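Local structure of PAC2 family protein (Mycobacterium tuberculosis, 2WAM) at residues 74-79 / 178-183; 174-179 / 259-264. The protein is of unknown function, belonging to the PAC2 family as a representative of a duplicated gene family in actinobacteria. One frame throughout, in Å; residues are numbered along the deposited sequence.

Interaction 1: residues 74-79 / 178-183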
loop_
_atom_site.group_PDB
_atom_site.type_symbol
_atom_site.label_atom_id
_atom_site.label_comp_id
_atom_site.label_asym_id
_atom_site.label_seq_id
_atom_site.Cartn_x
_atom_site.Cartn_y
_atom_site.Cartn_z
ATOM N N GLY A 74 24.725 -7.788 -16.113
ATOM C CA GLY A 74 24.659 -8.664 -14.960
ATOM C C GLY A 74 24.456 -10.127 -15.312
ATOM O O GLY A 74 24.684 -11.004 -14.483
ATOM N N PHE A 75 24.035 -10.391 -16.545
ATOM C CA PHE A 75 23.845 -11.755 -17.020
ATOM C C PHE A 75 25.131 -12.297 -17.634
ATOM O O PHE A 75 25.827 -13.101 -17.033
ATOM C CB PHE A 75 22.706 -11.811 -18.043
ATOM C CG PHE A 75 22.503 -13.173 -18.656
ATOM C CD1 PHE A 75 22.301 -13.305 -20.019
ATOM C CD2 PHE A 75 22.520 -14.319 -17.871
ATOM C CE1 PHE A 75 22.116 -14.545 -20.582
ATOM C CE2 PHE A 75 22.339 -15.559 -18.429
ATOM C CZ PHE A 75 22.134 -15.678 -19.782
ATOM N N SER A 76 25.429 -11.852 -18.844
ATOM C CA SER A 76 26.675 -12.186 -19.507
ATOM C C SER A 76 27.178 -10.928 -20.185
ATOM O O SER A 76 26.511 -10.398 -21.073
ATOM C CB SER A 76 26.451 -13.277 -20.550
ATOM O OG SER A 76 27.572 -13.396 -21.407
ATOM N N ASP A 77 28.353 -10.466 -19.762
ATOM C CA ASP A 77 28.890 -9.175 -20.184
ATOM C C ASP A 77 30.293 -9.243 -20.779
ATOM O O ASP A 77 31.146 -8.409 -20.470
ATOM C CB ASP A 77 28.881 -8.212 -19.004
ATOM C CG ASP A 77 27.486 -7.886 -18.556
ATOM O OD1 ASP A 77 26.765 -7.258 -19.357
ATOM O OD2 ASP A 77 27.103 -8.276 -17.430
ATOM N N ALA A 78 30.518 -10.229 -21.640
ATOM C CA ALA A 78 31.786 -10.361 -22.331
ATOM C C ALA A 78 32.055 -9.123 -23.175
ATOM O O ALA A 78 31.185 -8.672 -23.929
ATOM C CB ALA A 78 31.787 -11.608 -23.204
ATOM N N GLY A 79 33.269 -8.592 -23.043
ATOM C CA GLY A 79 33.686 -7.398 -23.753
ATOM C C GLY A 79 33.029 -6.156 -23.184
ATOM O O GLY A 79 33.180 -5.065 -23.720
ATOM N N LEU A 178 19.825 -7.178 -26.587
ATOM C CA LEU A 178 21.263 -7.305 -26.750
ATOM C C LEU A 178 21.859 -8.350 -25.807
ATOM O O LEU A 178 21.451 -8.466 -24.649
ATOM C CB LEU A 178 21.944 -5.958 -26.536
ATOM C CG LEU A 178 21.420 -4.788 -27.367
ATOM C CD1 LEU A 178 22.416 -3.619 -27.325
ATOM C CD2 LEU A 178 21.145 -5.242 -28.786
ATOM N N GLY A 179 22.822 -9.111 -26.325
ATOM C CA GLY A 179 23.535 -10.100 -25.545
ATOM C C GLY A 179 24.990 -10.293 -25.954
ATOM O O GLY A 179 25.420 -9.910 -27.053
ATOM N N THR A 180 25.759 -10.880 -25.042
ATOM C CA THR A 180 27.110 -11.334 -25.332
ATOM C C THR A 180 27.260 -12.754 -24.817
ATOM O O THR A 180 26.506 -13.204 -23.946
ATOM C CB THR A 180 28.195 -10.517 -24.591
ATOM O OG1 THR A 180 28.237 -10.924 -23.213
ATOM C CG2 THR A 180 27.958 -9.021 -24.682
ATOM N N VAL A 181 28.252 -13.450 -25.353
ATOM C CA VAL A 181 28.678 -14.733 -24.821
ATOM C C VAL A 181 30.141 -14.890 -25.221
ATOM O O VAL A 181 30.524 -14.511 -26.326
ATOM C CB VAL A 181 27.800 -15.900 -25.353
ATOM C CG1 VAL A 181 27.837 -15.962 -26.873
ATOM C CG2 VAL A 181 28.238 -17.230 -24.756
ATOM N N PRO A 182 30.975 -15.394 -24.307
ATOM C CA PRO A 182 32.372 -15.657 -24.674
ATOM C C PRO A 182 32.432 -16.920 -25.517
ATOM O O PRO A 182 31.702 -17.851 -25.219
ATOM C CB PRO A 182 33.065 -15.893 -23.326
ATOM C CG PRO A 182 32.065 -15.465 -22.273
ATOM C CD PRO A 182 30.714 -15.640 -22.881
ATOM N N MET A 183 33.258 -16.936 -26.559
ATOM C CA MET A 183 33.402 -18.111 -27.408
ATOM C C MET A 183 34.857 -18.280 -27.799
ATOM O O MET A 183 35.640 -17.325 -27.773
ATOM C CB MET A 183 32.544 -17.991 -28.673
ATOM C CG MET A 183 31.054 -17.873 -28.404
ATOM S SD MET A 183 30.299 -19.428 -27.874
ATOM C CE MET A 183 30.293 -20.337 -29.415
#

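Interaction 2: residues 174-179 / 259-264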
loop_
_atom_site.group_PDB
_atom_site.type_symbol
_atom_site.label_atom_id
_atom_site.label_comp_id
_atom_site.label_asym_id
_atom_site.label_seq_id
_atom_site.Cartn_x
_atom_site.Cartn_y
_atom_site.Cartn_z
ATOM N N GLN A 174 8.343 -3.489 -32.208
ATOM C CA GLN A 174 9.433 -4.452 -32.305
ATOM C C GLN A 174 10.361 -4.284 -31.106
ATOM O O GLN A 174 10.715 -3.165 -30.741
ATOM C CB GLN A 174 10.213 -4.228 -33.594
ATOM C CG GLN A 174 11.358 -5.188 -33.815
ATOM C CD GLN A 174 12.071 -4.932 -35.138
ATOM O OE1 GLN A 174 12.913 -4.041 -35.237
ATOM N NE2 GLN A 174 11.743 -5.724 -36.155
ATOM N N THR A 175 10.747 -5.397 -30.495
ATOM C CA THR A 175 11.607 -5.379 -29.325
ATOM C C THR A 175 12.900 -6.125 -29.613
ATOM O O THR A 175 12.881 -7.318 -29.891
ATOM C CB THR A 175 10.905 -6.003 -28.105
ATOM O OG1 THR A 175 9.713 -5.267 -27.821
ATOM C CG2 THR A 175 11.813 -5.954 -26.885
ATOM N N ILE A 176 14.016 -5.403 -29.544
ATOM C CA ILE A 176 15.333 -5.941 -29.879
ATOM C C ILE A 176 16.211 -6.067 -28.633
ATOM O O ILE A 176 16.509 -5.069 -27.983
ATOM C CB ILE A 176 16.076 -5.025 -30.879
ATOM C CG1 ILE A 176 15.191 -4.683 -32.070
ATOM C CG2 ILE A 176 17.378 -5.655 -31.335
ATOM C CD1 ILE A 176 15.889 -3.878 -33.120
ATOM N N GLY A 177 16.643 -7.290 -28.322
ATOM C CA GLY A 177 17.509 -7.520 -27.184
ATOM C C GLY A 177 18.992 -7.656 -27.504
ATOM O O GLY A 177 19.387 -8.192 -28.548
ATOM N N LEU A 178 19.825 -7.178 -26.587
ATOM C CA LEU A 178 21.263 -7.305 -26.750
ATOM C C LEU A 178 21.859 -8.350 -25.807
ATOM O O LEU A 178 21.451 -8.466 -24.649
ATOM C CB LEU A 178 21.944 -5.958 -26.536
ATOM C CG LEU A 178 21.420 -4.788 -27.367
ATOM C CD1 LEU A 178 22.416 -3.619 -27.325
ATOM C CD2 LEU A 178 21.145 -5.242 -28.786
ATOM N N GLY A 179 22.822 -9.111 -26.325
ATOM C CA GLY A 179 23.535 -10.100 -25.545
ATOM C C GLY A 179 24.990 -10.293 -25.954
ATOM O O GLY A 179 25.420 -9.910 -27.053
ATOM N N GLU A 259 25.314 -2.032 -34.978
ATOM C CA GLU A 259 25.169 -2.055 -36.427
ATOM C C GLU A 259 23.982 -2.930 -36.774
ATOM O O GLU A 259 23.250 -2.667 -37.729
ATOM C CB GLU A 259 26.445 -2.565 -37.097
ATOM C CG GLU A 259 27.525 -1.506 -37.182
ATOM C CD GLU A 259 28.851 -2.049 -37.667
ATOM O OE1 GLU A 259 29.105 -3.253 -37.476
ATOM O OE2 GLU A 259 29.646 -1.264 -38.233
ATOM N N GLN A 260 23.784 -3.963 -35.963
ATOM C CA GLN A 260 22.683 -4.890 -36.147
ATOM C C GLN A 260 21.337 -4.261 -35.772
ATOM O O GLN A 260 20.365 -4.392 -36.514
ATOM C CB GLN A 260 22.944 -6.162 -35.345
ATOM C CG GLN A 260 22.111 -7.345 -35.782
ATOM C CD GLN A 260 22.177 -7.567 -37.276
ATOM O OE1 GLN A 260 21.144 -7.588 -37.956
ATOM N NE2 GLN A 260 23.400 -7.714 -37.804
ATOM N N VAL A 261 21.281 -3.590 -34.621
ATOM C CA VAL A 261 20.091 -2.839 -34.221
ATOM C C VAL A 261 19.703 -1.888 -35.341
ATOM O O VAL A 261 18.533 -1.747 -35.660
ATOM C CB VAL A 261 20.329 -1.987 -32.940
ATOM C CG1 VAL A 261 19.096 -1.159 -32.587
ATOM C CG2 VAL A 261 20.733 -2.854 -31.787
ATOM N N ALA A 262 20.697 -1.240 -35.943
ATOM C CA ALA A 262 20.436 -0.291 -37.023
ATOM C C ALA A 262 19.732 -0.929 -38.232
ATOM O O ALA A 262 18.734 -0.391 -38.697
ATOM C CB ALA A 262 21.715 0.420 -37.446
ATOM N N LYS A 263 20.246 -2.056 -38.735
ATOM C CA LYS A 263 19.591 -2.768 -39.841
ATOM C C LYS A 263 18.163 -3.203 -39.488
ATOM O O LYS A 263 17.214 -2.899 -40.201
ATOM C CB LYS A 263 20.383 -4.013 -40.267
ATOM C CG LYS A 263 21.807 -3.749 -40.693
ATOM C CD LYS A 263 22.503 -5.013 -41.187
ATOM C CE LYS A 263 23.997 -4.749 -41.385
ATOM N NZ LYS A 263 24.690 -5.852 -42.099
ATOM N N THR A 264 18.027 -3.925 -38.385
ATOM C CA THR A 264 16.755 -4.509 -37.993
ATOM C C THR A 264 15.720 -3.449 -37.660
ATOM O O THR A 264 14.560 -3.552 -38.055
ATOM C CB THR A 264 16.942 -5.458 -36.801
ATOM O OG1 THR A 264 17.746 -6.577 -37.207
ATOM C CG2 THR A 264 15.603 -5.957 -36.297
#

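Interaction 1: residues 74-79 / 178-183
The irregular loop 74-79 lies against strand 178-183, coming nearest where Ala78 CA and Thr180 CA are 5.6 Å apart. Thr180 is the hub. Its OG1 sits between the backbone N and the carbonyl carbon (chi1 76°), and from there it gives a hydrogen bond to Ser76 O at 2.8 Å while accepting one from Ala78 N at 2.9 Å. The second of these is bent, 131° at the hydrogen. The hydroxyl thus takes up backbone groups on both flanks of Asp77. Ser76 returns the grip: its OG donates to Thr180 O at 2.8 Å, approaching from above the carbonyl plane. Thr180 CG2 rests against Ala78 O, and Ala78 CB meets the ring of Pro182 at CG, 4.0 Å away. Within the loop, Gly74 N donates to the syn lone pair of Asp77 OD2, which ties the start of the loop to Asp77. Ala81 and Ile82 of helix 81-92 also touch Thr180, and Gly74 O is hydrogen-bonded to Arg110 NH2 of a second subunit. The arrangement is that of a strand-to-helix loop at the C-terminal ends of neighbouring parallel strands, 67-73 and 174-183, in an alpha/beta fold.

Interaction 2: residues 174-179 / 259-264
Ile176 and Leu178 of strand 174-179 pack on Val261 and Thr264 of helix 259-264; the two segments run nearly antiparallel, 166° between their directions, with axes 10.0 Å apart at closest approach. Apolar contacts do most of the joining. The Ile176 and Thr264 side chains slide past each other in opposite directions, Ile176 CD1 meeting Thr264 CG2 at 3.8 Å; the same Ile176 methyl lies 4.2 Å from Val261 CG1. With CG1 anti to the carbonyl carbon (chi1 -50°) and the chain then extended to CD1, Ile176 reaches the helix between these two residues, which are one turn apart. Farther along the strand, Leu178 and Val261 cross at about a right angle, CD2 against CG2 at 3.9 Å. Val69 of strand 67-73 also packs on Val261, while Val235 and Phe237 of strand 234-242 touch Thr264.

The polar groups contribute by packing. The Gln174 side chain, extended as far as its amide, crosses Thr264 at about a right angle, its amide against the methyl, with Gln174 OE1 3.5 Å from Thr264 CG2. Gln174 OE1 and Thr264 O are both acceptors and do not bond to each other. The other end of the amide is held outside the pair, by a hydrogen bond from NE2 to Glu233 OE2. Thr264 OG1 turns back to its own helix, with a weak bond to Gln260 O. This is helix-on-sheet packing: helix 251-265 lies over the central parallel strands of an alpha/beta fold.

Overall arrangement
From the N terminus, the chain runs through strand 67-73 into loop 74-79, then passes helix 81-92 and several strands before reaching strand 174-183. Interaction 1 closes there, spanning 98 residues. Interaction 2 starts on the earlier part of the same strand and closes 79 residues later, after strand 234-242, on helix 251-265. The two closures share Leu178 and Gly179; the spans cross, overlapping only on strand 174-183, and neither nests in the other. The centres of the two contacts are about 15 Å apart, and both use strand 174-183: interaction 2 ties its first half to a covering helix, interaction 1 its last half to the loop after the adjacent parallel strand.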